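Local coordinates for protein Sec-alkylsulfatase (Pseudomonas sp., PDB 4AXH) that hydrolyses secondary alkyl sulfates enantioselectively, using a pair of zinc ions and inverting configuration to give (S)-alcohols, at residues Q285-E291 with W333-A339. Residues are numbered along the deposited sequence; the frame is centred on the assembly and turned at random.
With ZN (zinc ion), chain D.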
loop_
_atom_site.group_PDB
_atom_site.type_symbol
_atom_site.label_atom_id
_atom_site.label_comp_id
_atom_site.label_asym_id
_atom_site.label_seq_id
_atom_site.Cartn_x
_atom_site.Cartn_y
_atom_site.Cartn_z
ATOM N N GLN A 285 10.192 24.158 2.564
ATOM C CA GLN A 285 10.205 23.277 1.390
ATOM C C GLN A 285 9.184 22.163 1.600
ATOM O O GLN A 285 9.401 21.320 2.464
ATOM C CB GLN A 285 11.600 22.669 1.165
ATOM C CG GLN A 285 11.621 21.569 0.076
ATOM C CD GLN A 285 12.796 20.615 0.122
ATOM O OE1 GLN A 285 13.571 20.560 1.100
ATOM N NE2 GLN A 285 12.916 19.814 -0.942
ATOM N N LEU A 286 8.093 22.149 0.819
ATOM C CA LEU A 286 7.084 21.113 0.956
ATOM C C LEU A 286 7.637 19.732 0.595
ATOM O O LEU A 286 8.123 19.547 -0.516
ATOM C CB LEU A 286 5.866 21.422 0.058
ATOM C CG LEU A 286 4.819 22.447 0.535
ATOM C CD1 LEU A 286 3.718 22.597 -0.516
ATOM C CD2 LEU A 286 4.154 22.011 1.804
ATOM N N THR A 287 7.559 18.769 1.525
ATOM C CA THR A 287 7.983 17.367 1.302
ATOM C C THR A 287 6.788 16.436 1.461
ATOM O O THR A 287 6.877 15.410 2.133
ATOM C CB THR A 287 9.167 16.974 2.188
ATOM O OG1 THR A 287 8.764 17.092 3.530
ATOM C CG2 THR A 287 10.394 17.816 1.954
ATOM N N LEU A 288 5.664 16.798 0.830
ATOM C CA LEU A 288 4.398 16.055 0.932
ATOM C C LEU A 288 4.424 14.612 0.490
ATOM O O LEU A 288 4.807 14.307 -0.648
ATOM C CB LEU A 288 3.214 16.795 0.276
ATOM C CG LEU A 288 3.040 18.312 0.577
ATOM C CD1 LEU A 288 1.890 18.880 -0.227
ATOM C CD2 LEU A 288 2.825 18.592 2.070
ATOM N N GLY A 289 4.016 13.745 1.423
ATOM C CA GLY A 289 3.885 12.308 1.221
ATOM C C GLY A 289 5.066 11.423 1.584
ATOM O O GLY A 289 4.978 10.186 1.447
ATOM N N SER A 290 6.205 12.021 2.001
ATOM C CA SER A 290 7.395 11.235 2.379
ATOM C C SER A 290 7.183 10.588 3.786
ATOM O O SER A 290 6.391 9.664 3.890
ATOM C CB SER A 290 8.662 12.085 2.260
ATOM O OG SER A 290 8.593 13.268 3.029
ATOM N N GLU A 291 7.833 11.096 4.859
ATOM C CA GLU A 291 7.671 10.582 6.219
ATOM C C GLU A 291 6.219 10.844 6.763
ATOM O O GLU A 291 5.740 10.089 7.610
ATOM C CB GLU A 291 8.745 11.210 7.128
ATOM C CG GLU A 291 8.772 10.642 8.535
ATOM C CD GLU A 291 7.953 11.438 9.524
ATOM O OE1 GLU A 291 7.554 12.575 9.180
ATOM O OE2 GLU A 291 7.772 10.960 10.666
ATOM N N TRP A 333 10.351 10.128 -1.080
ATOM C CA TRP A 333 11.186 10.441 0.075
ATOM C C TRP A 333 12.638 10.772 -0.376
ATOM O O TRP A 333 13.122 11.859 -0.067
ATOM C CB TRP A 333 11.180 9.243 1.044
ATOM C CG TRP A 333 11.455 9.571 2.480
ATOM C CD1 TRP A 333 12.318 10.518 2.976
ATOM C CD2 TRP A 333 10.955 8.848 3.607
ATOM N NE1 TRP A 333 12.382 10.430 4.347
ATOM C CE2 TRP A 333 11.548 9.416 4.764
ATOM C CE3 TRP A 333 10.045 7.765 3.753
ATOM C CZ2 TRP A 333 11.231 8.967 6.057
ATOM C CZ3 TRP A 333 9.786 7.284 5.023
ATOM C CH2 TRP A 333 10.336 7.912 6.161
ATOM N N ALA A 334 13.287 9.867 -1.163
ATOM C CA ALA A 334 14.637 10.094 -1.682
ATOM C C ALA A 334 14.725 11.372 -2.534
ATOM O O ALA A 334 15.693 12.129 -2.392
ATOM C CB ALA A 334 15.135 8.883 -2.458
ATOM N N GLY A 335 13.695 11.638 -3.335
ATOM C CA GLY A 335 13.595 12.843 -4.164
ATOM C C GLY A 335 13.552 14.151 -3.389
ATOM O O GLY A 335 14.083 15.179 -3.851
ATOM N N TYR A 336 12.913 14.123 -2.190
ATOM C CA TYR A 336 12.813 15.302 -1.325
ATOM C C TYR A 336 14.115 15.558 -0.546
ATOM O O TYR A 336 14.449 16.703 -0.224
ATOM C CB TYR A 336 11.631 15.143 -0.354
ATOM C CG TYR A 336 10.259 15.281 -0.989
ATOM C CD1 TYR A 336 9.959 16.358 -1.817
ATOM C CD2 TYR A 336 9.243 14.377 -0.704
ATOM C CE1 TYR A 336 8.702 16.511 -2.380
ATOM C CE2 TYR A 336 7.981 14.514 -1.270
ATOM C CZ TYR A 336 7.714 15.588 -2.106
ATOM O OH TYR A 336 6.461 15.787 -2.623
ATOM N N ILE A 337 14.829 14.482 -0.199
ATOM C CA ILE A 337 16.115 14.575 0.497
ATOM C C ILE A 337 17.101 15.235 -0.493
ATOM O O ILE A 337 17.740 16.228 -0.153
ATOM C CB ILE A 337 16.608 13.173 1.014
ATOM C CG1 ILE A 337 15.710 12.670 2.165
ATOM C CG2 ILE A 337 18.069 13.268 1.463
ATOM C CD1 ILE A 337 15.786 11.236 2.529
ATOM N N ASP A 338 17.129 14.722 -1.749
ATOM C CA ASP A 338 17.979 15.198 -2.838
ATOM C C ASP A 338 17.666 16.636 -3.204
ATOM O O ASP A 338 18.592 17.407 -3.441
ATOM C CB ASP A 338 17.816 14.267 -4.039
ATOM C CG ASP A 338 18.829 14.418 -5.155
ATOM O OD1 ASP A 338 20.033 14.634 -4.841
ATOM O OD2 ASP A 338 18.436 14.209 -6.340
ATOM N N ALA A 339 16.372 17.022 -3.211
ATOM C CA ALA A 339 15.975 18.405 -3.508
ATOM C C ALA A 339 16.435 19.324 -2.390
ATOM O O ALA A 339 16.863 20.462 -2.662
ATOM C CB ALA A 339 14.488 18.507 -3.724
HETATM ZN ZN ZN D . 6.948 12.388 12.069
HETATM O O HOH W 1 6.851 11.809 14.072
#
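Y336 lays one face of its phenol ring against the backbone of T287, whose CA sits 3.6 Å from the ring centroid, almost exactly on the ring normal: a CH-pi contact. Y336 CG, anti to the carbonyl carbon (chi1 -73°), carries the ring off helix 330-344 and across the type II turn from T287 to S290. At the far end, Y336 OH donates to L288 O over 3.0 Å; the hydroxyl lies in the carbonyl plane, on a lone pair, with a C=O...O angle of 131°. That bond fixes the tip of the tyrosine on the turn, while T287 CG2 packs against Y336 CB at the root of the ring.

One helical turn earlier, the W333 indole presents one face to S290 and E291. S290 CB lies over its five-membered ring, 4.1 Å from the centroid, and E291 CB comes within 3.5 Å of W333 CZ2. On the rim of the indole, NE1 is hydrogen-bonded to N311 O, and Y376 of helix 362-388 stacks on the ring. T287 against Y336 and S290 and E291 against W333 together make the close-packed part, with T287, S290, E291 and W333 buried. The looser side is at partly exposed L288, whose CB is directed away from the helix and which meets it chiefly through its carbonyl O.

E291, bent at chi2 (-94°), swings its carboxylate beyond the indole, and OE2 binds zinc at 2.2 Å, sharing the ion with H179, H181, D310 and a water. In this metallo-beta-lactamase domain, then, the strand-end turn rests on the helix through aromatic faces and one hydrogen bond, which probably helps position the glutamate ligand of the dinuclear zinc site.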